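Local coordinates for uncharacterized protein DUF1185 (PDB 3BYQ) that is of unknown function but adopts a variant of the Bacillus chorismate mutase fold and may have a role in amino-acid metabolism, at residues M106-V109 against L110-K114; A65-L68 against V69-G73; D89-M92 against E93-A96. All coordinates share one frame; numbering follows the deposited sequence. Where two conformers were deposited one is given.

In the fold
From the N terminus, interaction 2 comes first: at 65-73 it spans the last turns of helix 51-72 and its end, before strand 79-86. Beyond that strand, interaction 3 (89-96) turns the loop into the short helix 93-96. Helix 98-109 follows at once, and interaction 1 (106-114) ends it on the way to strand 119-123. The three stand in series without nesting or crossing. Interactions 1 and 2 touch where the two long helices pack, V69 and A65 against L110, M106 and V109, over the mixed sheet. Interaction 3 lies about 25 Å from interaction 1, centre to centre, and both reach the second subunit.

Interaction 1. Residues M106-V109 against L110-K114; sequences MRSV and LGEPK
R107 reaches forward from the last turn of helix 98-109 to the loop that follows, where a Schellman motif with G111 at its C-prime position ends the helix. CB of R107 passes E112 OE1 at 3.9 Å. CG lies anti to the carbonyl carbon (chi1 -70°), and after a straight second torsion the chain bends at chi3, which turns the guanidinium toward the backbone of P113. There NE and NH2 of R107 both donate to P113 O, side-on and at the edge of the guanidinium: NE at 3.1 Å, tilted from the carbonyl plane, and NH2 at 3.2 Å, in that plane and on a lone pair. Two bonds to one oxygen fix the rotation of the group. The third nitrogen, NH1, bonds the hydroxyl of Y141 of the second subunit, so this arginine ties the helix end to the subunit interface.

The Schellman bonds are made by the backbone of the same turn. E112 N reaches back to R107 O at 2.8 Å, and G111 N donates to S108 O over a longer 3.3 Å. The ordinary helical bond from L110 N to M106 O closes the same turn. On the side facing the sheet M106, a selenomethionine, and L110 lie side by side, pointing the same way; CG of M106 meets CD1 of L110 at 3.9 Å, and both rest on Y80 of strand 79-86 and M168 of strand 161-169. On the exposed side E112 doubles back, its chain bent at chi2, and brings its carboxylate beside R107 and S108, OE1 near the arginine CB and OE2 near the serine. S108 OG is hydrogen-bonded to W104 O and to a bound 1,2-ethanediol, probably from the crystallisation liquor, and OE2 of E112 lies 2.9 Å from the same OG.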
# COMPACT_ATOMS: atom_id res chain seq x y z
N MSE B 106 20.06 2.55 24.21
CA MSE B 106 19.02 3.47 24.66
C MSE B 106 18.86 3.43 26.17
O MSE B 106 18.80 4.46 26.84
CB MSE B 106 17.69 3.18 23.94
CG MSE B 106 16.58 4.09 24.42
SE MSE B 106 15.14 4.23 23.23
CE MSE B 106 14.74 2.41 23.15
N ARG B 107 18.82 2.23 26.73
CA ARG B 107 18.70 2.12 28.16
C ARG B 107 19.86 2.81 28.87
O ARG B 107 19.66 3.49 29.88
CB ARG B 107 18.49 0.67 28.58
CG ARG B 107 17.11 0.25 28.14
CD ARG B 107 16.90 -1.20 28.31
NE ARG B 107 16.77 -1.54 29.71
CZ ARG B 107 16.63 -2.78 30.14
NH1 ARG B 107 16.65 -3.78 29.27
NH2 ARG B 107 16.50 -3.03 31.42
N SER B 108 21.07 2.73 28.30
CA SER B 108 22.22 3.39 28.92
C SER B 108 22.12 4.92 28.87
O SER B 108 22.43 5.61 29.84
CB SER B 108 23.53 2.90 28.30
OG SER B 108 23.70 1.52 28.62
N VAL B 109 21.65 5.44 27.74
CA VAL B 109 21.42 6.89 27.57
C VAL B 109 20.41 7.41 28.58
O VAL B 109 20.56 8.49 29.13
CB VAL B 109 20.99 7.24 26.13
CG1 VAL B 109 20.32 8.62 26.03
CG2 VAL B 109 22.19 7.05 25.20
N LEU B 110 19.44 6.58 28.89
CA LEU B 110 18.35 6.93 29.82
C LEU B 110 18.61 6.61 31.31
O LEU B 110 17.69 6.68 32.10
CB LEU B 110 17.07 6.25 29.38
CG LEU B 110 16.44 6.70 28.06
CD1 LEU B 110 15.20 5.90 27.63
CD2 LEU B 110 16.09 8.19 28.19
N GLY B 111 19.82 6.23 31.69
CA GLY B 111 20.10 5.93 33.12
C GLY B 111 19.62 4.56 33.58
O GLY B 111 19.33 4.34 34.76
N GLU B 112 19.56 3.65 32.63
CA GLU B 112 19.19 2.22 32.90
C GLU B 112 17.77 2.01 33.49
O GLU B 112 17.63 1.35 34.54
CB GLU B 112 20.24 1.50 33.76
CG GLU B 112 21.68 1.63 33.26
CD GLU B 112 21.93 0.96 31.93
OE1 GLU B 112 21.04 0.23 31.45
OE2 GLU B 112 23.04 1.17 31.39
N PRO B 113 16.73 2.55 32.83
CA PRO B 113 15.39 2.15 33.23
C PRO B 113 15.27 0.64 33.11
O PRO B 113 16.00 0.00 32.34
CB PRO B 113 14.48 2.88 32.25
CG PRO B 113 15.38 3.22 31.05
CD PRO B 113 16.74 3.39 31.60
N LYS B 114 14.34 0.08 33.88
CA LYS B 114 14.25 -1.38 34.07
C LYS B 114 13.45 -2.18 33.09
O LYS B 114 13.70 -3.39 32.95
CB LYS B 114 13.66 -1.69 35.46
CG LYS B 114 14.50 -1.24 36.67
CD LYS B 114 15.60 -2.19 36.97
CE LYS B 114 16.26 -1.85 38.30
NZ LYS B 114 15.43 -2.26 39.46

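Interaction 2. Residues A65-L68 against V69-G73; sequences ATEL and VDTLG
T71 holds OG1 beside its own backbone N and anti to its carbonyl carbon (chi1 -59°), which aims the hydroxyl back up the helix at E67 O, one turn earlier. This is the usual way a threonine bonds within an alpha-helix, here in the last turns of helix 51-72, which packs on the sheet of this chorismate-mutase-like fold. OG1 of T71 donates to E67 O at 2.6 Å, while T71 N gives the same oxygen the regular helical bond at 2.9 Å. The two donors reach the oxygen from opposite faces of the carbonyl plane, so the acceptor is gripped from both sides and the hydroxyl is held in place.

E67 sends its chain the same way as T71, alongside it: CG is anti to the backbone N (chi1 -179°) and the rest is extended. CG of E67 passes T71 OG1 at 4.1 Å, and the chain carries the carboxylate to the sheet, where OE1 forms a salt bridge with R10 and a hydrogen bond with S34. T66 and D70 form a second parallel pair one residue back. CG2 of T66 lies 3.8 Å from OD2 of D70, whereas the threonine hydroxyl bonds T62 O in the preceding turn.

The neighbouring backbone bonds are regular: D70 N to T66 O and L72 N to L68 O, both 2.9 Å. L68 and L72 project to strand 29-39, and V69 meets V109 of helix 98-109. G73, with positive phi, then leaves the helix, and its N still donates to V69 O at 2.7 Å.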
# COMPACT_ATOMS: atom_id res chain seq x y z
N ALA B 65 19.51 7.49 20.18
CA ALA B 65 18.89 7.67 21.50
C ALA B 65 19.18 9.07 22.00
O ALA B 65 18.33 9.72 22.56
CB ALA B 65 19.38 6.58 22.53
N THR B 66 20.40 9.51 21.80
CA THR B 66 20.81 10.88 22.22
C THR B 66 19.98 11.94 21.51
O THR B 66 19.53 12.91 22.11
CB THR B 66 22.32 11.12 22.01
OG1 THR B 66 23.03 10.13 22.79
CG2 THR B 66 22.73 12.49 22.46
N GLU B 67 19.73 11.71 20.23
CA GLU B 67 18.94 12.65 19.46
C GLU B 67 17.53 12.76 20.00
O GLU B 67 16.94 13.85 20.07
CB GLU B 67 18.87 12.22 18.00
CG GLU B 67 18.09 13.16 17.16
CD GLU B 67 18.03 12.75 15.68
OE1 GLU B 67 18.06 11.53 15.38
OE2 GLU B 67 17.93 13.67 14.84
N LEU B 68 16.98 11.62 20.39
CA LEU B 68 15.60 11.58 20.92
C LEU B 68 15.51 12.30 22.25
O LEU B 68 14.59 13.09 22.48
CB LEU B 68 15.10 10.15 21.02
CG LEU B 68 14.69 9.45 19.71
CD1 LEU B 68 14.46 7.92 19.92
CD2 LEU B 68 13.44 10.14 19.12
N VAL B 69 16.48 12.09 23.13
CA VAL B 69 16.48 12.79 24.43
C VAL B 69 16.63 14.28 24.20
O VAL B 69 15.92 15.09 24.83
CB VAL B 69 17.54 12.25 25.40
CG1 VAL B 69 17.77 13.21 26.57
CG2 VAL B 69 17.09 10.90 25.90
N ASP B 70 17.51 14.66 23.30
CA ASP B 70 17.70 16.08 22.99
C ASP B 70 16.43 16.71 22.41
O ASP B 70 16.16 17.89 22.59
CB ASP B 70 18.86 16.31 22.03
CG ASP B 70 20.24 15.99 22.65
OD1 ASP B 70 20.32 15.75 23.88
OD2 ASP B 70 21.25 15.96 21.88
N THR B 71 15.64 15.90 21.72
CA THR B 71 14.41 16.37 21.07
C THR B 71 13.25 16.51 22.04
O THR B 71 12.57 17.52 22.05
CB THR B 71 14.00 15.39 19.91
OG1 THR B 71 15.08 15.33 18.96
CG2 THR B 71 12.68 15.78 19.24
N LEU B 72 13.04 15.49 22.87
CA LEU B 72 11.91 15.48 23.77
C LEU B 72 12.18 16.04 25.16
O LEU B 72 11.24 16.44 25.85
CB LEU B 72 11.36 14.07 23.93
CG LEU B 72 10.71 13.43 22.70
CD1 LEU B 72 10.22 11.98 23.02
CD2 LEU B 72 9.52 14.27 22.19
N GLY B 73 13.46 16.06 25.53
CA GLY B 73 13.92 16.47 26.85
C GLY B 73 14.07 15.25 27.73
O GLY B 73 13.15 14.43 27.85

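Interaction 3. Residues D89-M92 against E93-A96; sequences DGEM and EHGA
E91 and H94 make the tight part of this contact, where the loop after strand 79-86 turns into the short helix 93-96. CG of E91 sits over the centre of the H94 imidazole, 3.6 Å from its centroid and 10° from the ring normal: a CH-pi contact on the face. The glutamate gets there because CG falls between its backbone N and carbonyl carbon (chi1 64°), with the chain extended beyond. G90 closes the ring edge, its CA 3.6 Å from ND1 of H94. In the backbone, H94 N donates to E91 O at 2.9 Å. M92 O then accepts twice, from G95 N and from A96 N, starting the weakly bonded helix.

The carboxylate side is more loosely joined and runs through water. One water donates to E91 OE2 and also bonds H94 NE2 at 2.8 Å, bridging acid and imidazole; another donates to E91 OE1 and accepts from E93 N. The planes of the E91 and E93 carboxylates are 64° apart, with their OE1 atoms 5.2 Å from each other. Both are met by arginines of the second subunit: E91 OE2 by R177, and E93 OE1 by R173, while E93 OE2 bonds the backbone N of R177. At this subunit interface arginines of the neighbouring copy pair with two buried acids, and a water links E91 to H94, so the loop, the short helix and the second subunit are joined by one polar network.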
# COMPACT_ATOMS: atom_id res chain seq x y z
N ASP B 89 17.27 -8.06 0.19
CA ASP B 89 18.46 -8.90 -0.02
C ASP B 89 19.12 -9.35 1.29
O ASP B 89 20.13 -10.04 1.26
CB ASP B 89 19.49 -8.22 -0.94
CG ASP B 89 19.06 -8.17 -2.39
OD1 ASP B 89 17.94 -8.63 -2.75
OD2 ASP B 89 19.87 -7.66 -3.20
N GLY B 90 18.56 -8.97 2.43
CA GLY B 90 19.08 -9.35 3.73
C GLY B 90 18.26 -10.45 4.35
O GLY B 90 17.53 -11.17 3.66
N GLU B 91 18.40 -10.58 5.66
CA GLU B 91 17.65 -11.56 6.44
C GLU B 91 17.27 -10.95 7.77
O GLU B 91 17.84 -9.95 8.21
CB GLU B 91 18.43 -12.86 6.65
CG GLU B 91 19.69 -12.71 7.46
CD GLU B 91 20.38 -14.06 7.70
OE1 GLU B 91 19.85 -14.90 8.47
OE2 GLU B 91 21.48 -14.27 7.11
N MSE B 92 16.32 -11.60 8.43
CA MSE B 92 15.77 -11.13 9.70
C MSE B 92 16.89 -10.94 10.73
O MSE B 92 16.88 -9.99 11.49
CB MSE B 92 14.74 -12.12 10.25
CG MSE B 92 13.77 -11.58 11.27
SE MSE B 92 12.59 -10.17 10.61
CE MSE B 92 11.01 -10.64 11.67
N GLU B 93 17.84 -11.86 10.71
CA GLU B 93 18.94 -11.81 11.68
C GLU B 93 19.73 -10.50 11.60
O GLU B 93 20.29 -10.03 12.59
CB GLU B 93 19.85 -13.03 11.56
CG GLU B 93 20.52 -13.40 12.83
CD GLU B 93 19.57 -13.99 13.83
OE1 GLU B 93 18.40 -14.25 13.45
OE2 GLU B 93 19.99 -14.22 14.99
N HIS B 94 19.74 -9.87 10.43
CA HIS B 94 20.45 -8.58 10.26
C HIS B 94 19.75 -7.43 11.01
O HIS B 94 20.34 -6.40 11.28
CB HIS B 94 20.59 -8.20 8.79
CG HIS B 94 21.36 -9.18 7.98
ND1 HIS B 94 21.17 -9.32 6.62
CD2 HIS B 94 22.32 -10.08 8.32
CE1 HIS B 94 21.98 -10.26 6.16
NE2 HIS B 94 22.69 -10.75 7.18
N GLY B 95 18.46 -7.62 11.25
CA GLY B 95 17.68 -6.68 12.03
C GLY B 95 17.71 -7.06 13.50
O GLY B 95 17.64 -6.21 14.37
N ALA B 96 17.82 -8.35 13.77
CA ALA B 96 17.78 -8.84 15.13
C ALA B 96 18.95 -8.39 15.99
O ALA B 96 18.88 -8.40 17.22
CB ALA B 96 17.63 -10.36 15.13
O HOH W 1 23.82 -13.22 6.44
O HOH W 2 17.35 -14.56 9.49